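Local atomic coordinates of flavin-nucleotide-binding protein (Azotobacter vinelandii, PDB entry 6RK0), a protein that binds FAD and heme b as a flavocytochrome and, associated with the iron-only nitrogenase, probably works as a low-potential terminal oxidase that reduces oxygen. Residues D67-G73 / A160-I166; Q86-V92 / V114-A120. All coordinates share one frame; numbering follows the deposited sequence.

Contact 1. Residues D67-G73 / A160-I166; sequences DRVYWHG and AVASLSI. With HEM (protoporphyrin IX containing Fe), chain C.
Trp71 lies against Ala162 and Leu164 at the apolar centre. Ala162 CB sits over one face of the indole, 3.9 Å from the centroid of the Trp71 six-membered ring in a CH-pi contact, while Leu164 CB meets the ring edge at Trp71 CZ3. Val69, on the Trp71 side of the sheet, packs CG1 on Ile166 CG2, just beyond the strand end. On the other side Ser163 CB rests over the Tyr70 ring, 3.8 Å from its centroid. The strands, part of a split-barrel flavoprotein fold of the pyridoxamine 5'-phosphate oxidase type, run antiparallel, with paired backbone hydrogen bonds from Val69–Leu164 to Gly73–Ala160.

At one end His72 NE2 binds the heme iron at 2.0 Å, a water completes the axial pair, and His72 O is hydrogen-bonded to N3 of an FAD, so one residue touches both cofactors. At the polar edge Arg68, bent at chi3 (69°), donates hydrogen bonds from NE and NH2 to Ser163 OG, at 2.8 and 3.1 Å, and that oxygen lies in the guanidinium plane. A methionine in its place would probably leave Ser163 OG without these two donors. Ser163 OG thus fixes the guanidinium's rotation, and the paired backbone probably holds His72 in line with the iron.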
loop_
_atom_site.group_PDB
_atom_site.type_symbol
_atom_site.label_atom_id
_atom_site.label_comp_id
_atom_site.label_asym_id
_atom_site.label_seq_id
_atom_site.Cartn_x
_atom_site.Cartn_y
_atom_site.Cartn_z
ATOM N N ASP A 67 5.012 -21.493 4.800
ATOM C CA ASP A 67 5.047 -21.225 3.371
ATOM C C ASP A 67 3.723 -20.723 2.789
ATOM O O ASP A 67 3.537 -20.774 1.565
ATOM C CB ASP A 67 5.526 -22.466 2.605
ATOM C CG ASP A 67 4.593 -23.680 2.741
ATOM O OD1 ASP A 67 3.497 -23.620 3.338
ATOM O OD2 ASP A 67 4.985 -24.744 2.224
ATOM N N ARG A 68 2.832 -20.183 3.624
ATOM C CA ARG A 68 1.597 -19.589 3.133
ATOM C C ARG A 68 1.318 -18.284 3.869
ATOM O O ARG A 68 1.694 -18.109 5.040
ATOM C CB ARG A 68 0.372 -20.496 3.306
ATOM C CG ARG A 68 0.582 -21.894 2.668
ATOM C CD ARG A 68 -0.640 -22.767 2.745
ATOM N NE ARG A 68 -1.717 -22.295 1.895
ATOM C CZ ARG A 68 -1.772 -22.486 0.576
ATOM N NH1 ARG A 68 -0.812 -23.155 -0.100
ATOM N NH2 ARG A 68 -2.797 -22.003 -0.100
ATOM N N VAL A 69 0.622 -17.374 3.183
ATOM C CA VAL A 69 0.051 -16.196 3.809
ATOM C C VAL A 69 -1.452 -16.336 3.851
ATOM O O VAL A 69 -2.058 -17.045 3.031
ATOM C CB VAL A 69 0.444 -14.871 3.125
ATOM C CG1 VAL A 69 1.918 -14.601 3.301
ATOM C CG2 VAL A 69 -0.028 -14.833 1.696
ATOM N N TYR A 70 -2.049 -15.643 4.814
ATOM C CA TYR A 70 -3.454 -15.750 5.147
ATOM C C TYR A 70 -4.056 -14.356 5.258
ATOM O O TYR A 70 -3.377 -13.412 5.669
ATOM C CB TYR A 70 -3.636 -16.428 6.541
ATOM C CG TYR A 70 -3.148 -17.866 6.558
ATOM C CD1 TYR A 70 -1.785 -18.163 6.634
ATOM C CD2 TYR A 70 -4.054 -18.929 6.458
ATOM C CE1 TYR A 70 -1.335 -19.501 6.613
ATOM C CE2 TYR A 70 -3.599 -20.254 6.443
ATOM C CZ TYR A 70 -2.247 -20.520 6.504
ATOM O OH TYR A 70 -1.853 -21.832 6.496
ATOM N N TRP A 71 -5.351 -14.248 4.948
ATOM C CA TRP A 71 -6.097 -13.016 5.180
ATOM C C TRP A 71 -7.543 -13.405 5.489
ATOM O O TRP A 71 -7.958 -14.555 5.272
ATOM C CB TRP A 71 -5.961 -12.014 4.022
ATOM C CG TRP A 71 -6.483 -12.473 2.691
ATOM C CD1 TRP A 71 -7.649 -12.105 2.085
ATOM C CD2 TRP A 71 -5.807 -13.326 1.740
ATOM N NE1 TRP A 71 -7.731 -12.681 0.834
ATOM C CE2 TRP A 71 -6.612 -13.423 0.597
ATOM C CE3 TRP A 71 -4.580 -13.999 1.744
ATOM C CZ2 TRP A 71 -6.240 -14.186 -0.533
ATOM C CZ3 TRP A 71 -4.223 -14.783 0.643
ATOM C CH2 TRP A 71 -5.048 -14.844 -0.465
ATOM N N HIS A 72 -8.301 -12.462 6.043
ATOM C CA HIS A 72 -9.632 -12.747 6.554
ATOM C C HIS A 72 -10.620 -11.675 6.118
ATOM O O HIS A 72 -10.249 -10.549 5.786
ATOM C CB HIS A 72 -9.646 -12.856 8.091
ATOM C CG HIS A 72 -9.811 -11.525 8.785
ATOM N ND1 HIS A 72 -8.884 -10.498 8.717
ATOM C CD2 HIS A 72 -10.836 -11.031 9.518
ATOM C CE1 HIS A 72 -9.355 -9.448 9.357
ATOM N NE2 HIS A 72 -10.527 -9.747 9.860
ATOM N N GLY A 73 -11.902 -12.007 6.212
ATOM C CA GLY A 73 -12.965 -11.049 5.966
ATOM C C GLY A 73 -14.291 -11.739 6.157
ATOM O O GLY A 73 -14.403 -12.700 6.921
ATOM N N ALA A 160 -14.440 -15.511 6.840
ATOM C CA ALA A 160 -13.683 -16.285 5.869
ATOM C C ALA A 160 -12.192 -16.101 6.152
ATOM O O ALA A 160 -11.762 -15.008 6.556
ATOM C CB ALA A 160 -13.959 -15.798 4.450
ATOM N N VAL A 161 -11.421 -17.171 5.935
ATOM C CA VAL A 161 -9.979 -17.089 5.907
ATOM C C VAL A 161 -9.498 -17.739 4.623
ATOM O O VAL A 161 -9.885 -18.869 4.308
ATOM C CB VAL A 161 -9.324 -17.749 7.137
ATOM C CG1 VAL A 161 -7.807 -17.733 6.993
ATOM C CG2 VAL A 161 -9.770 -17.051 8.410
ATOM N N ALA A 162 -8.685 -17.001 3.875
ATOM C CA ALA A 162 -8.073 -17.505 2.658
ATOM C C ALA A 162 -6.571 -17.603 2.854
ATOM O O ALA A 162 -5.995 -16.907 3.696
ATOM C CB ALA A 162 -8.344 -16.528 1.491
ATOM N N SER A 163 -5.930 -18.459 2.060
ATOM C CA SER A 163 -4.477 -18.521 2.074
ATOM C C SER A 163 -3.922 -18.728 0.677
ATOM O O SER A 163 -4.598 -19.236 -0.224
ATOM C CB SER A 163 -3.956 -19.607 3.008
ATOM O OG SER A 163 -4.098 -20.890 2.473
ATOM N N LEU A 164 -2.653 -18.359 0.537
ATOM C CA LEU A 164 -1.945 -18.437 -0.723
ATOM C C LEU A 164 -0.518 -18.856 -0.436
ATOM O O LEU A 164 0.128 -18.318 0.461
ATOM C CB LEU A 164 -1.960 -17.063 -1.401
ATOM C CG LEU A 164 -1.275 -16.919 -2.741
ATOM C CD1 LEU A 164 -1.965 -17.753 -3.833
ATOM C CD2 LEU A 164 -1.243 -15.422 -3.155
ATOM N N SER A 165 -0.009 -19.804 -1.215
ATOM C CA SER A 165 1.388 -20.189 -1.134
ATOM C C SER A 165 2.292 -18.989 -1.406
ATOM O O SER A 165 2.011 -18.148 -2.255
ATOM C CB SER A 165 1.654 -21.248 -2.191
ATOM O OG SER A 165 3.029 -21.552 -2.284
ATOM N N ILE A 166 3.436 -18.966 -0.718
ATOM C CA ILE A 166 4.458 -17.967 -0.993
ATOM C C ILE A 166 5.422 -18.406 -2.070
ATOM O O ILE A 166 6.367 -17.670 -2.375
ATOM C CB ILE A 166 5.205 -17.511 0.281
ATOM C CG1 ILE A 166 6.152 -18.607 0.791
ATOM C CG2 ILE A 166 4.246 -17.054 1.337
ATOM C CD1 ILE A 166 6.986 -18.182 1.995
HETATM C CHA HEM C . -13.571 -7.368 8.651
HETATM C CHB HEM C . -9.470 -5.956 10.684
HETATM C CHC HEM C . -9.545 -9.886 13.478
HETATM C CHD HEM C . -13.790 -11.133 11.656
HETATM C C1A HEM C . -12.455 -6.653 8.990
HETATM C C2A HEM C . -12.095 -5.386 8.364
HETATM C C3A HEM C . -10.938 -4.978 8.919
HETATM C C4A HEM C . -10.594 -6.002 9.895
HETATM C CMA HEM C . -10.132 -3.734 8.670
HETATM C CAA HEM C . -12.911 -4.636 7.300
HETATM C CBA HEM C . -14.098 -3.830 7.894
HETATM C CGA HEM C . -14.500 -2.798 6.873
HETATM O O1A HEM C . -14.204 -1.560 7.032
HETATM O O2A HEM C . -15.106 -3.199 5.826
HETATM C C1B HEM C . -9.131 -6.877 11.641
HETATM C C2B HEM C . -7.916 -6.855 12.422
HETATM C C3B HEM C . -7.947 -7.958 13.183
HETATM C C4B HEM C . -9.175 -8.678 12.901
HETATM C CMB HEM C . -6.870 -5.752 12.305
HETATM C CAB HEM C . -6.969 -8.475 14.210
HETATM C CBB HEM C . -5.952 -7.792 14.725
HETATM C C1C HEM C . -10.700 -10.566 13.223
HETATM C C2C HEM C . -11.083 -11.786 13.868
HETATM C C3C HEM C . -12.292 -12.116 13.403
HETATM C C4C HEM C . -12.661 -11.115 12.436
HETATM C CMC HEM C . -10.197 -12.536 14.851
HETATM C CAC HEM C . -13.162 -13.286 13.775
HETATM C CBC HEM C . -13.197 -13.737 15.051
HETATM C C1D HEM C . -14.089 -10.236 10.636
HETATM C C2D HEM C . -15.252 -10.302 9.800
HETATM C C3D HEM C . -15.194 -9.265 8.962
HETATM C C4D HEM C . -13.978 -8.532 9.268
HETATM C CMD HEM C . -16.341 -11.370 9.869
HETATM C CAD HEM C . -16.224 -8.839 7.923
HETATM C CBD HEM C . -17.202 -7.816 8.533
HETATM C CGD HEM C . -18.361 -7.549 7.590
HETATM O O1D HEM C . -18.235 -6.704 6.683
HETATM O O2D HEM C . -19.419 -8.204 7.731
HETATM N NA HEM C . -11.530 -7.012 9.929
HETATM N NB HEM C . -9.893 -7.976 11.942
HETATM N NC HEM C . -11.676 -10.173 12.360
HETATM N ND HEM C . -13.320 -9.153 10.310
HETATM FE FE HEM C . -11.605 -8.621 11.121
HETATM O O HOH W 1 3.600 -23.032 -0.082
HETATM O O HOH W 2 -1.986 -21.332 -2.902
HETATM O O HOH W 3 -12.646 -7.453 12.542
#

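Contact 2. Residues Q86-V92 / V114-A120; sequences QDICLTV and VMLLGRA. With FAD (flavin-adenine dinucleotide), chain G.
Met115 and Thr91 run side by side and point the same way, with Met115 CG 3.4 Å from Thr91 OG1. With CG anti to the carbonyl carbon (chi1 -65°) and the chain extended beyond it, Met115 reaches the adenine end of FAD: its CE methyl lies 3.5 Å from FAD C5A, and SD comes near both the ribose and the base. Thr91 OG1 has its own hydrogen bond to the backbone O of Val57 of the second subunit, so the side chain next to the methionine is held from across the dimer. Next along this face, Cys89 SG touches Leu117 CD2 at 3.7 Å.

These side chains project from a beta hairpin of strands 88-100 and 108-118, part of the antiparallel sheet of the split-barrel fold shared with pyridoxamine 5'-phosphate oxidases. Its backbone bonds pair Val92 with Val114, Leu90 with Leu116 and Ile88 with Gly118; Leu116 N to Leu90 O, at 2.8 Å, is nearly straight at 173°. The opposite face carries Leu90 CD2 against Leu116 CD1. Gly118 takes backbone angles at which a CB would collide with the carbonyl oxygen of Leu117, reason enough for a residue without a side chain.

Past the glycine, Arg119 folds back and grips Asp87 OD1 side-on in a salt bridge, with NE at 2.9 Å and NH2 at 3.1 Å from that one oxygen. The carboxylate and guanidinium planes stand 71° apart; NE meets OD1 nearly end-on to the C-O bond, whereas NH2 comes from above the carboxylate plane. The backbone of Gln86 lies over one face of the guanidinium. Asp87 OD2 makes a second salt bridge, to Arg18, itself an FAD-binding residue, and a water joins Gln86 O to Ala120 N.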
loop_
_atom_site.group_PDB
_atom_site.type_symbol
_atom_site.label_atom_id
_atom_site.label_comp_id
_atom_site.label_asym_id
_atom_site.label_seq_id
_atom_site.Cartn_x
_atom_site.Cartn_y
_atom_site.Cartn_z
ATOM N N GLN A 86 -9.971 -18.134 -9.833
ATOM C CA GLN A 86 -9.013 -17.363 -10.622
ATOM C C GLN A 86 -7.700 -17.257 -9.866
ATOM O O GLN A 86 -7.682 -17.210 -8.636
ATOM C CB GLN A 86 -9.539 -15.958 -10.935
ATOM C CG GLN A 86 -9.675 -15.091 -9.703
ATOM C CD GLN A 86 -10.214 -13.725 -10.058
ATOM O OE1 GLN A 86 -9.445 -12.817 -10.447
ATOM N NE2 GLN A 86 -11.529 -13.565 -10.019
ATOM N N ASP A 87 -6.616 -17.155 -10.620
ATOM C CA ASP A 87 -5.326 -16.833 -10.048
ATOM C C ASP A 87 -5.294 -15.335 -9.725
ATOM O O ASP A 87 -5.705 -14.501 -10.536
ATOM C CB ASP A 87 -4.186 -17.156 -11.017
ATOM C CG ASP A 87 -3.893 -18.640 -11.170
ATOM O OD1 ASP A 87 -4.656 -19.488 -10.642
ATOM O OD2 ASP A 87 -2.890 -18.975 -11.849
ATOM N N ILE A 88 -4.805 -15.015 -8.533
ATOM C CA ILE A 88 -4.719 -13.646 -8.031
ATOM C C ILE A 88 -3.271 -13.203 -7.894
ATOM O O ILE A 88 -2.320 -13.979 -8.033
ATOM C CB ILE A 88 -5.494 -13.485 -6.715
ATOM C CG1 ILE A 88 -4.898 -14.372 -5.615
ATOM C CG2 ILE A 88 -6.990 -13.698 -6.938
ATOM C CD1 ILE A 88 -5.387 -14.061 -4.216
ATOM N N CYS A 89 -3.124 -11.914 -7.577
ATOM C CA CYS A 89 -1.840 -11.328 -7.205
ATOM C C CYS A 89 -2.024 -10.714 -5.828
ATOM O O CYS A 89 -2.913 -9.895 -5.636
ATOM C CB CYS A 89 -1.455 -10.243 -8.197
ATOM S SG CYS A 89 0.094 -9.350 -7.826
ATOM N N LEU A 90 -1.145 -11.051 -4.895
ATOM C CA LEU A 90 -1.110 -10.421 -3.570
ATOM C C LEU A 90 0.214 -9.658 -3.502
ATOM O O LEU A 90 1.297 -10.262 -3.582
ATOM C CB LEU A 90 -1.260 -11.477 -2.479
ATOM C CG LEU A 90 -1.372 -10.947 -1.051
ATOM C CD1 LEU A 90 -2.101 -11.959 -0.171
ATOM C CD2 LEU A 90 0.011 -10.620 -0.465
ATOM N N THR A 91 0.134 -8.331 -3.409
ATOM C CA THR A 91 1.305 -7.471 -3.382
ATOM C C THR A 91 1.493 -6.905 -1.991
ATOM O O THR A 91 0.536 -6.424 -1.361
ATOM C CB THR A 91 1.155 -6.345 -4.422
ATOM O OG1 THR A 91 1.178 -6.967 -5.708
ATOM C CG2 THR A 91 2.263 -5.304 -4.296
ATOM N N VAL A 92 2.738 -6.894 -1.520
ATOM C CA VAL A 92 3.105 -6.274 -0.263
ATOM C C VAL A 92 4.211 -5.297 -0.570
ATOM O O VAL A 92 5.277 -5.691 -1.056
ATOM C CB VAL A 92 3.547 -7.321 0.774
ATOM C CG1 VAL A 92 4.012 -6.613 2.035
ATOM C CG2 VAL A 92 2.400 -8.289 1.072
ATOM N N VAL A 114 7.022 -7.376 -2.686
ATOM C CA VAL A 114 6.871 -8.765 -3.101
ATOM C C VAL A 114 5.498 -8.944 -3.721
ATOM O O VAL A 114 4.508 -8.369 -3.243
ATOM C CB VAL A 114 7.142 -9.762 -1.951
ATOM C CG1 VAL A 114 6.196 -9.529 -0.777
ATOM C CG2 VAL A 114 7.096 -11.230 -2.451
ATOM N N MET A 115 5.452 -9.731 -4.795
ATOM C CA MET A 115 4.207 -10.160 -5.424
ATOM C C MET A 115 4.160 -11.672 -5.297
ATOM O O MET A 115 5.103 -12.373 -5.691
ATOM C CB MET A 115 4.120 -9.748 -6.891
ATOM C CG MET A 115 4.060 -8.245 -7.077
ATOM S SD MET A 115 3.974 -7.845 -8.825
ATOM C CE MET A 115 4.033 -6.049 -8.767
ATOM N N LEU A 116 3.048 -12.166 -4.778
ATOM C CA LEU A 116 2.720 -13.588 -4.691
ATOM C C LEU A 116 1.604 -13.888 -5.658
ATOM O O LEU A 116 0.558 -13.215 -5.647
ATOM C CB LEU A 116 2.224 -13.952 -3.287
ATOM C CG LEU A 116 3.101 -13.590 -2.114
ATOM C CD1 LEU A 116 2.480 -14.054 -0.825
ATOM C CD2 LEU A 116 4.527 -14.106 -2.264
ATOM N N LEU A 117 1.805 -14.889 -6.513
ATOM C CA LEU A 117 0.821 -15.231 -7.527
ATOM C C LEU A 117 0.270 -16.631 -7.286
ATOM O O LEU A 117 0.978 -17.519 -6.793
ATOM C CB LEU A 117 1.458 -15.233 -8.920
ATOM C CG LEU A 117 2.045 -13.903 -9.366
ATOM C CD1 LEU A 117 2.374 -13.951 -10.811
ATOM C CD2 LEU A 117 1.212 -12.647 -8.981
ATOM N N GLY A 118 -0.968 -16.828 -7.700
ATOM C CA GLY A 118 -1.493 -18.181 -7.794
ATOM C C GLY A 118 -2.911 -18.296 -7.306
ATOM O O GLY A 118 -3.667 -17.331 -7.224
ATOM N N ARG A 119 -3.287 -19.534 -7.004
ATOM C CA ARG A 119 -4.661 -19.858 -6.661
ATOM C C ARG A 119 -4.763 -19.952 -5.142
ATOM O O ARG A 119 -4.198 -20.866 -4.524
ATOM C CB ARG A 119 -5.079 -21.167 -7.327
ATOM C CG ARG A 119 -6.551 -21.496 -7.209
ATOM C CD ARG A 119 -7.444 -20.522 -7.937
ATOM N NE ARG A 119 -7.110 -20.369 -9.346
ATOM C CZ ARG A 119 -7.806 -20.905 -10.347
ATOM N NH1 ARG A 119 -8.878 -21.667 -10.109
ATOM N NH2 ARG A 119 -7.414 -20.652 -11.602
ATOM N N ALA A 120 -5.491 -19.013 -4.546
ATOM C CA ALA A 120 -5.740 -19.037 -3.125
ATOM C C ALA A 120 -6.794 -20.094 -2.806
ATOM O O ALA A 120 -7.534 -20.563 -3.674
ATOM C CB ALA A 120 -6.201 -17.653 -2.674
HETATM P PA FAD G . 7.891 -6.290 -15.396
HETATM O O1A FAD G . 9.339 -6.445 -15.121
HETATM O O2A FAD G . 7.442 -6.307 -16.822
HETATM O O5B FAD G . 7.070 -7.359 -14.555
HETATM C C5B FAD G . 7.361 -8.763 -14.722
HETATM C C4B FAD G . 7.229 -9.458 -13.393
HETATM O O4B FAD G . 8.151 -8.864 -12.455
HETATM C C3B FAD G . 5.882 -9.318 -12.703
HETATM O O3B FAD G . 4.902 -10.174 -13.253
HETATM C C2B FAD G . 6.247 -9.587 -11.246
HETATM O O2B FAD G . 6.293 -10.976 -11.031
HETATM C C1B FAD G . 7.636 -8.958 -11.140
HETATM N N9A FAD G . 7.606 -7.609 -10.575
HETATM C C8A FAD G . 7.421 -6.422 -11.225
HETATM N N7A FAD G . 7.377 -5.393 -10.420
HETATM C C5A FAD G . 7.527 -5.935 -9.158
HETATM C C6A FAD G . 7.561 -5.355 -7.868
HETATM N N6A FAD G . 7.402 -4.040 -7.622
HETATM N N1A FAD G . 7.710 -6.190 -6.813
HETATM C C2A FAD G . 7.840 -7.499 -7.042
HETATM N N3A FAD G . 7.820 -8.164 -8.199
HETATM C C4A FAD G . 7.673 -7.302 -9.236
HETATM N N1 FAD G . 7.431 2.004 -11.034
HETATM C C2 FAD G . 7.234 3.045 -11.899
HETATM O O2 FAD G . 7.310 2.894 -13.126
HETATM N N3 FAD G . 6.908 4.293 -11.414
HETATM C C4 FAD G . 6.760 4.607 -10.098
HETATM O O4 FAD G . 6.404 5.729 -9.738
HETATM C C4X FAD G . 7.028 3.510 -9.194
HETATM N N5 FAD G . 6.944 3.737 -7.869
HETATM C C5X FAD G . 7.119 2.650 -7.011
HETATM C C6 FAD G . 6.965 2.846 -5.627
HETATM C C7 FAD G . 7.100 1.786 -4.732
HETATM C C7M FAD G . 6.952 2.026 -3.245
HETATM C C8 FAD G . 7.381 0.497 -5.235
HETATM C C8M FAD G . 7.451 -0.685 -4.329
HETATM C C9 FAD G . 7.569 0.316 -6.603
HETATM C C9A FAD G . 7.419 1.361 -7.495
HETATM N N10 FAD G . 7.605 1.203 -8.888
HETATM C C10 FAD G . 7.333 2.243 -9.758
HETATM C "C1'" FAD G . 7.957 -0.097 -9.484
HETATM C "C2'" FAD G . 6.735 -0.846 -9.985
HETATM O "O2'" FAD G . 6.106 -1.503 -8.898
HETATM C "C3'" FAD G . 7.136 -1.877 -11.036
HETATM O "O3'" FAD G . 8.096 -2.768 -10.485
HETATM C "C4'" FAD G . 7.699 -1.250 -12.306
HETATM O "O4'" FAD G . 6.814 -0.231 -12.768
HETATM C "C5'" FAD G . 7.845 -2.278 -13.398
HETATM O "O5'" FAD G . 6.582 -2.944 -13.609
HETATM P P FAD G . 6.324 -3.839 -14.881
HETATM O O1P FAD G . 6.626 -3.096 -16.155
HETATM O O2P FAD G . 4.939 -4.449 -14.721
HETATM O O3P FAD G . 7.417 -4.978 -14.644
HETATM O O HOH W 4 -7.151 -17.257 -5.944
#

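Overall arrangement
The centres of the two contacts lie about 10 Å apart, and all four segments lie on strands of one antiparallel sheet. Along the chain, 67-73 comes first, then both halves of contact 2, and finally 160-166, so both strands of contact 2 come between the two strands of contact 1 in sequence. The two ladders pack directly on each other: Trp71 CZ3 meets Leu90 CD1 at 3.6 Å, and Val69 CG2 meets Leu116 CD1 at the same distance. Their apolar faces thus share one core, while contact 1 serves a heme and the FAD next to it and contact 2 meets another FAD, so the paired strands lie between two cofactor sites of the dimer.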